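PDB 4IIY: MccF from Escherichia coli, which probably hydrolyses peptide-type bonds as a serine carboxypeptidase of the S66 family, giving self-immunity to the antibiotic microcin C7. Local coordinates for residues I261-K274 and V291-L305. The protein carries 1 engineered substitution. Numbering follows the deposited sequence. Where two conformers were deposited one is given.
Sequences IRNGDILFIEDSRK and VFDKVSAIILGKHEL. With 1EI (5'-O-(L-alpha-glutamylsulfamoyl)inosine), chain K; EDO (1,2-ethanediol), chain L; EDO (1,2-ethanediol), chain M.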
loop_
_atom_site.group_PDB
_atom_site.type_symbol
_atom_site.label_atom_id
_atom_site.label_comp_id
_atom_site.label_asym_id
_atom_site.label_seq_id
_atom_site.Cartn_x
_atom_site.Cartn_y
_atom_site.Cartn_z
ATOM N N ILE B 261 -5.799 15.304 -8.241
ATOM C CA ILE B 261 -7.239 15.123 -8.373
ATOM C C ILE B 261 -7.919 16.450 -8.083
ATOM O O ILE B 261 -7.574 17.135 -7.120
ATOM C CB ILE B 261 -7.747 14.029 -7.427
ATOM C CG1 ILE B 261 -7.155 12.685 -7.857
ATOM C CG2 ILE B 261 -9.276 13.976 -7.424
ATOM C CD1 ILE B 261 -7.409 11.536 -6.892
ATOM N N ARG B 262 -8.869 16.818 -8.935
ATOM C CA ARG B 262 -9.470 18.141 -8.859
ATOM C C ARG B 262 -10.974 18.080 -8.715
ATOM O O ARG B 262 -11.602 17.077 -9.050
ATOM C CB ARG B 262 -9.103 18.955 -10.098
ATOM C CG ARG B 262 -7.602 19.201 -10.222
ATOM C CD ARG B 262 -7.282 20.330 -11.189
ATOM N NE ARG B 262 -7.266 19.884 -12.578
ATOM C CZ ARG B 262 -6.171 19.506 -13.228
ATOM N NH1 ARG B 262 -4.995 19.516 -12.614
ATOM N NH2 ARG B 262 -6.251 19.118 -14.493
ATOM N N ASN B 263 -11.544 19.163 -8.196
ATOM C CA ASN B 263 -12.991 19.281 -8.101
ATOM C C ASN B 263 -13.656 18.904 -9.416
ATOM O O ASN B 263 -13.273 19.392 -10.475
ATOM C CB ASN B 263 -13.391 20.713 -7.734
ATOM C CG ASN B 263 -13.071 21.058 -6.296
ATOM O OD1 ASN B 263 -13.118 20.206 -5.410
ATOM N ND2 ASN B 263 -12.762 22.328 -6.052
ATOM N N GLY B 264 -14.660 18.042 -9.334
ATOM C CA GLY B 264 -15.397 17.653 -10.520
ATOM C C GLY B 264 -14.875 16.434 -11.258
ATOM O O GLY B 264 -15.552 15.939 -12.144
ATOM N N ASP B 265 -13.684 15.948 -10.912
ATOM C CA ASP B 265 -13.163 14.732 -11.538
ATOM C C ASP B 265 -14.066 13.537 -11.254
ATOM O O ASP B 265 -14.790 13.499 -10.253
ATOM C CB ASP B 265 -11.766 14.389 -11.008
ATOM C CG ASP B 265 -10.660 15.243 -11.603
ATOM O OD1 ASP B 265 -10.864 15.968 -12.609
ATOM O OD2 ASP B 265 -9.539 15.157 -11.047
ATOM N N ILE B 266 -13.998 12.547 -12.134
ATOM C CA ILE B 266 -14.566 11.229 -11.871
ATOM C C ILE B 266 -13.426 10.300 -11.454
ATOM O O ILE B 266 -12.465 10.136 -12.196
ATOM C CB ILE B 266 -15.294 10.667 -13.113
ATOM C CG1 ILE B 266 -16.523 11.521 -13.431
ATOM C CG2 ILE B 266 -15.685 9.204 -12.903
ATOM C CD1 ILE B 266 -17.237 11.131 -14.714
ATOM N N LEU B 267 -13.523 9.711 -10.270
ATOM C CA LEU B 267 -12.480 8.807 -9.803
ATOM C C LEU B 267 -12.737 7.414 -10.331
ATOM O O LEU B 267 -13.815 6.871 -10.109
ATOM C CB LEU B 267 -12.461 8.754 -8.274
ATOM C CG LEU B 267 -11.418 7.806 -7.673
ATOM C CD1 LEU B 267 -10.027 8.364 -7.881
ATOM C CD2 LEU B 267 -11.700 7.585 -6.198
ATOM N N PHE B 268 -11.752 6.830 -11.013
ATOM C CA PHE B 268 -11.811 5.437 -11.448
ATOM C C PHE B 268 -10.810 4.638 -10.616
ATOM O O PHE B 268 -9.612 4.952 -10.608
ATOM C CB PHE B 268 -11.467 5.332 -12.940
ATOM C CG PHE B 268 -11.117 3.938 -13.378
ATOM C CD1 PHE B 268 -12.072 2.937 -13.367
ATOM C CD2 PHE B 268 -9.830 3.626 -13.784
ATOM C CE1 PHE B 268 -11.741 1.633 -13.756
ATOM C CE2 PHE B 268 -9.497 2.331 -14.177
ATOM C CZ PHE B 268 -10.455 1.339 -14.162
ATOM N N ILE B 269 -11.307 3.619 -9.920
ATOM C CA ILE B 269 -10.451 2.768 -9.097
ATOM C C ILE B 269 -10.867 1.306 -9.224
ATOM O O ILE B 269 -12.065 0.974 -9.304
ATOM C CB ILE B 269 -10.454 3.180 -7.609
ATOM C CG1 ILE B 269 -11.881 3.471 -7.150
ATOM C CG2 ILE B 269 -9.549 4.383 -7.390
ATOM C CD1 ILE B 269 -12.020 3.641 -5.640
ATOM N N GLU B 270 -9.874 0.426 -9.275
ATOM C CA GLU B 270 -10.129 -1.010 -9.228
ATOM C C GLU B 270 -9.026 -1.672 -8.428
ATOM O O GLU B 270 -7.901 -1.165 -8.360
ATOM C CB GLU B 270 -10.236 -1.608 -10.638
ATOM C CG GLU B 270 -8.956 -1.575 -11.473
ATOM C CD GLU B 270 -8.083 -2.827 -11.332
ATOM O OE1 GLU B 270 -8.608 -3.924 -11.009
ATOM O OE2 GLU B 270 -6.847 -2.718 -11.557
ATOM N N ASP B 271 -9.352 -2.798 -7.806
ATOM C CA ASP B 271 -8.350 -3.612 -7.124
ATOM C C ASP B 271 -8.606 -5.090 -7.415
ATOM O O ASP B 271 -9.652 -5.454 -7.942
ATOM C CB ASP B 271 -8.314 -3.349 -5.607
ATOM C CG ASP B 271 -7.536 -2.094 -5.236
ATOM O OD1 ASP B 271 -6.330 -2.045 -5.557
ATOM O OD2 ASP B 271 -8.119 -1.174 -4.614
ATOM N N SER B 272 -7.638 -5.925 -7.048
ATOM C CA SER B 272 -7.651 -7.350 -7.345
ATOM C C SER B 272 -7.217 -8.194 -6.157
ATOM O O SER B 272 -6.198 -7.920 -5.533
ATOM C CB SER B 272 -6.707 -7.633 -8.521
ATOM O OG SER B 272 -6.360 -9.016 -8.595
ATOM N N ARG B 273 -8.002 -9.230 -5.870
ATOM C CA ARG B 273 -7.648 -10.264 -4.901
ATOM C C ARG B 273 -7.322 -9.703 -3.527
ATOM O O ARG B 273 -6.453 -10.228 -2.823
ATOM C CB ARG B 273 -6.493 -11.129 -5.423
ATOM C CG ARG B 273 -6.819 -11.851 -6.725
ATOM C CD ARG B 273 -5.608 -12.614 -7.245
ATOM N NE ARG B 273 -5.672 -14.018 -6.852
ATOM C CZ ARG B 273 -5.660 -15.043 -7.700
ATOM N NH1 ARG B 273 -5.565 -14.837 -9.011
ATOM N NH2 ARG B 273 -5.735 -16.281 -7.233
ATOM N N LYS B 274 -8.026 -8.649 -3.132
ATOM C CA LYS B 274 -7.798 -8.083 -1.814
ATOM C C LYS B 274 -8.790 -8.567 -0.782
ATOM O O LYS B 274 -9.929 -8.937 -1.094
ATOM C CB LYS B 274 -7.865 -6.554 -1.846
ATOM C CG LYS B 274 -6.892 -5.905 -2.797
ATOM C CD LYS B 274 -5.460 -6.355 -2.551
ATOM C CE LYS B 274 -4.501 -5.591 -3.447
ATOM N NZ LYS B 274 -3.152 -6.185 -3.427
ATOM N N VAL B 291 -10.212 13.262 -1.163
ATOM C CA VAL B 291 -10.640 12.916 -2.500
ATOM C C VAL B 291 -12.170 12.955 -2.620
ATOM O O VAL B 291 -12.711 13.395 -3.642
ATOM C CB VAL B 291 -10.095 11.537 -2.906
ATOM C CG1 VAL B 291 -10.682 11.100 -4.237
ATOM C CG2 VAL B 291 -8.564 11.572 -2.969
ATOM N N PHE B 292 -12.865 12.516 -1.576
ATOM C CA PHE B 292 -14.324 12.444 -1.618
ATOM C C PHE B 292 -14.982 13.817 -1.424
ATOM O O PHE B 292 -16.200 13.946 -1.563
ATOM C CB PHE B 292 -14.855 11.408 -0.619
ATOM C CG PHE B 292 -14.322 10.012 -0.850
ATOM C CD1 PHE B 292 -14.182 9.504 -2.134
ATOM C CD2 PHE B 292 -13.940 9.216 0.221
ATOM C CE1 PHE B 292 -13.683 8.225 -2.347
ATOM C CE2 PHE B 292 -13.445 7.934 0.010
ATOM C CZ PHE B 292 -13.318 7.444 -1.269
ATOM N N ASP B 293 -14.180 14.838 -1.130
ATOM C CA ASP B 293 -14.666 16.217 -1.110
ATOM C C ASP B 293 -14.590 16.845 -2.497
ATOM O O ASP B 293 -15.173 17.911 -2.730
ATOM C CB ASP B 293 -13.848 17.074 -0.133
ATOM C CG ASP B 293 -14.075 16.699 1.323
ATOM O OD1 ASP B 293 -15.129 16.110 1.640
ATOM O OD2 ASP B 293 -13.190 17.014 2.152
ATOM N N LYS B 294 -13.864 16.201 -3.405
ATOM C CA LYS B 294 -13.619 16.755 -4.729
ATOM C C LYS B 294 -14.397 16.081 -5.849
ATOM O O LYS B 294 -14.913 16.762 -6.737
ATOM C CB LYS B 294 -12.136 16.659 -5.080
ATOM C CG LYS B 294 -11.199 17.503 -4.235
ATOM C CD LYS B 294 -9.759 17.136 -4.598
ATOM C CE LYS B 294 -8.711 17.862 -3.782
ATOM N NZ LYS B 294 -7.360 17.320 -4.135
ATOM N N VAL B 295 -14.441 14.751 -5.851
ATOM C CA VAL B 295 -14.915 14.039 -7.035
ATOM C C VAL B 295 -16.435 14.078 -7.179
ATOM O O VAL B 295 -17.167 14.086 -6.186
ATOM C CB VAL B 295 -14.378 12.586 -7.122
ATOM C CG1 VAL B 295 -12.853 12.593 -7.155
ATOM C CG2 VAL B 295 -14.875 11.737 -5.969
ATOM N N SER B 296 -16.896 14.101 -8.427
ATOM C CA SER B 296 -18.333 14.173 -8.680
ATOM C C SER B 296 -18.981 12.807 -8.891
ATOM O O SER B 296 -20.209 12.680 -8.849
ATOM C CB SER B 296 -18.624 15.089 -9.864
ATOM O OG SER B 296 -18.211 16.416 -9.590
ATOM N N ALA B 297 -18.164 11.777 -9.100
ATOM C CA ALA B 297 -18.649 10.406 -9.217
ATOM C C ALA B 297 -17.460 9.475 -9.017
ATOM O O ALA B 297 -16.303 9.890 -9.136
ATOM C CB ALA B 297 -19.304 10.164 -10.586
ATOM N N ILE B 298 -17.763 8.217 -8.714
ATOM C CA ILE B 298 -16.752 7.178 -8.578
ATOM C C ILE B 298 -17.140 5.994 -9.451
ATOM O O ILE B 298 -18.304 5.584 -9.465
ATOM C CB ILE B 298 -16.640 6.708 -7.111
ATOM C CG1 ILE B 298 -16.194 7.870 -6.216
ATOM C CG2 ILE B 298 -15.679 5.520 -6.989
ATOM C CD1 ILE B 298 -16.509 7.651 -4.760
ATOM N N ILE B 299 -16.160 5.463 -10.182
ATOM C CA ILE B 299 -16.300 4.205 -10.904
ATOM C C ILE B 299 -15.480 3.140 -10.185
ATOM O O ILE B 299 -14.260 3.296 -10.024
ATOM C CB ILE B 299 -15.775 4.320 -12.341
ATOM C CG1 ILE B 299 -16.494 5.435 -13.114
ATOM C CG2 ILE B 299 -15.897 2.976 -13.075
ATOM C CD1 ILE B 299 -15.783 5.821 -14.401
ATOM N N LEU B 300 -16.141 2.082 -9.724
ATOM C CA LEU B 300 -15.442 0.932 -9.164
ATOM C C LEU B 300 -15.371 -0.145 -10.236
ATOM O O LEU B 300 -16.413 -0.635 -10.707
ATOM C CB LEU B 300 -16.185 0.362 -7.953
ATOM C CG LEU B 300 -16.456 1.296 -6.774
ATOM C CD1 LEU B 300 -17.254 0.557 -5.710
ATOM C CD2 LEU B 300 -15.159 1.849 -6.185
ATOM N N GLY B 301 -14.164 -0.523 -10.647
ATOM C CA GLY B 301 -14.027 -1.680 -11.515
ATOM C C GLY B 301 -14.401 -2.947 -10.757
ATOM O O GLY B 301 -14.246 -3.018 -9.531
ATOM N N LYS B 302 -14.896 -3.963 -11.459
ATOM C CA LYS B 302 -15.173 -5.229 -10.781
ATOM C C LYS B 302 -13.898 -5.724 -10.099
ATOM O O LYS B 302 -12.827 -5.737 -10.703
ATOM C CB LYS B 302 -15.664 -6.300 -11.758
ATOM C CG LYS B 302 -17.046 -6.053 -12.353
ATOM C CD LYS B 302 -17.538 -7.313 -13.070
ATOM C CE LYS B 302 -18.993 -7.214 -13.485
ATOM N NZ LYS B 302 -19.211 -6.145 -14.497
ATOM N N HIS B 303 -14.030 -6.182 -8.861
ATOM C CA HIS B 303 -12.897 -6.629 -8.059
ATOM C C HIS B 303 -12.694 -8.132 -8.218
ATOM O O HIS B 303 -13.548 -8.918 -7.795
ATOM C CB HIS B 303 -13.167 -6.314 -6.580
ATOM C CG HIS B 303 -11.964 -6.441 -5.694
ATOM N ND1 HIS B 303 -11.492 -5.386 -4.945
ATOM C CD2 HIS B 303 -11.150 -7.494 -5.413
ATOM C CE1 HIS B 303 -10.426 -5.771 -4.259
ATOM N NE2 HIS B 303 -10.199 -7.048 -4.522
ATOM N N GLU B 304 -11.573 -8.551 -8.795
ATOM C CA GLU B 304 -11.278 -9.968 -9.012
ATOM C C GLU B 304 -11.143 -10.719 -7.684
ATOM O O GLU B 304 -10.269 -10.400 -6.878
ATOM C CB GLU B 304 -9.974 -10.087 -9.801
ATOM C CG GLU B 304 -9.457 -11.509 -10.001
ATOM C CD GLU B 304 -8.083 -11.551 -10.658
ATOM O OE1 GLU B 304 -7.240 -10.667 -10.397
ATOM O OE2 GLU B 304 -7.848 -12.476 -11.471
ATOM N N LEU B 305 -12.009 -11.706 -7.452
ATOM C CA LEU B 305 -11.882 -12.604 -6.303
ATOM C C LEU B 305 -11.718 -11.839 -4.980
ATOM O O LEU B 305 -10.824 -12.119 -4.184
ATOM C CB LEU B 305 -10.735 -13.595 -6.531
ATOM C CG LEU B 305 -10.891 -14.491 -7.764
ATOM C CD1 LEU B 305 -9.621 -15.272 -8.055
ATOM C CD2 LEU B 305 -12.067 -15.436 -7.572
HETATM O O6 1EI K . -0.617 -18.211 -11.727
HETATM C C6 1EI K . -1.634 -17.540 -12.008
HETATM N N1 1EI K . -2.854 -18.110 -12.080
HETATM C C2 1EI K . -3.955 -17.403 -12.385
HETATM N N3 1EI K . -3.934 -16.084 -12.645
HETATM C C5 1EI K . -1.527 -16.094 -12.278
HETATM C C4 1EI K . -2.770 -15.401 -12.605
HETATM N N7 1EI K . -0.545 -15.171 -12.321
HETATM C C8 1EI K . -1.111 -13.984 -12.644
HETATM N N9 1EI K . -2.435 -14.133 -12.808
HETATM C "C1'" 1EI K . -3.397 -13.072 -13.153
HETATM O "O4'" 1EI K . -2.810 -12.067 -13.966
HETATM C "C2'" 1EI K . -3.819 -12.376 -11.876
HETATM O "O2'" 1EI K . -4.981 -13.008 -11.337
HETATM C "C3'" 1EI K . -4.102 -10.962 -12.330
HETATM O "O3'" 1EI K . -5.510 -10.772 -12.449
HETATM C "C4'" 1EI K . -3.484 -10.837 -13.712
HETATM C "C5'" 1EI K . -2.522 -9.660 -13.800
HETATM O "O5'" 1EI K . -1.420 -9.834 -12.904
HETATM S SBF 1EI K . -0.556 -8.612 -12.563
HETATM O OAE 1EI K . 0.796 -9.061 -12.310
HETATM O OAF 1EI K . -0.634 -7.733 -13.699
HETATM N NAQ 1EI K . -1.205 -7.955 -11.321
HETATM C C 1EI K . -0.859 -6.779 -10.756
HETATM O O 1EI K . 0.016 -6.003 -11.122
HETATM C CA 1EI K . -1.673 -6.360 -9.565
HETATM N N 1EI K . -2.609 -7.403 -9.185
HETATM C CB 1EI K . -0.746 -5.993 -8.410
HETATM C CG 1EI K . -1.294 -4.810 -7.618
HETATM C CD 1EI K . -2.363 -5.267 -6.651
HETATM O OE1 1EI K . -2.912 -6.373 -6.834
HETATM O OE2 1EI K . -2.652 -4.517 -5.703
HETATM C C1 EDO L . -12.745 -1.827 -6.783
HETATM O O1 EDO L . -12.332 -2.999 -7.509
HETATM C C2 EDO L . -13.449 -2.186 -5.483
HETATM O O2 EDO L . -12.509 -2.772 -4.570
HETATM C C1 EDO M . -4.342 13.000 -4.717
HETATM O O1 EDO M . -4.815 13.466 -3.443
HETATM C C2 EDO M . -3.689 14.149 -5.466
HETATM O O2 EDO M . -4.674 15.171 -5.648
HETATM O O HOH W 1 -10.255 -6.506 -10.529
#
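L267 and I269 pair with I298 and L300 in the buried middle, where strands 266-270 and 297-301 run parallel, a beta-alpha-beta crossover through helix 276-288. I299 is held through both backbone N and O: N gives to L267 O (2.7 Å) and O takes I269 N. On one face I299 CD1 packs on I266 CG2 (3.7 Å) and its CG2 at the edge of the F268 ring; on the other, I269 and L300 lie alongside. The turn R262-D265 lies on the solvent side, with R262 and N263 exposed; there K294, extended, lays NZ on I261 O. E270, predicted for the charge relay, hydrogen-bonds H338 and Y164. Past the strands, the H303 ring has D271 O over its centre, and NE2 takes K274 N in the ring plane (3.0 Å). With an alanine here, K274 N would probably lose its acceptor and D271 O the ring over it. S272 OG, anti to its own N (chi1 162°), gives to E304 OE1 (2.6 Å), which accepts O3' of the bound glutamylsulfamoyl inosine while E304 OE2 takes O2'; K274 NZ reaches the glutamyl carboxylate at OE2. The E304 carboxylate thus binds the ribose diol and K274 the ligand's acidic end, consistent with a glutamyl-nucleoside substrate.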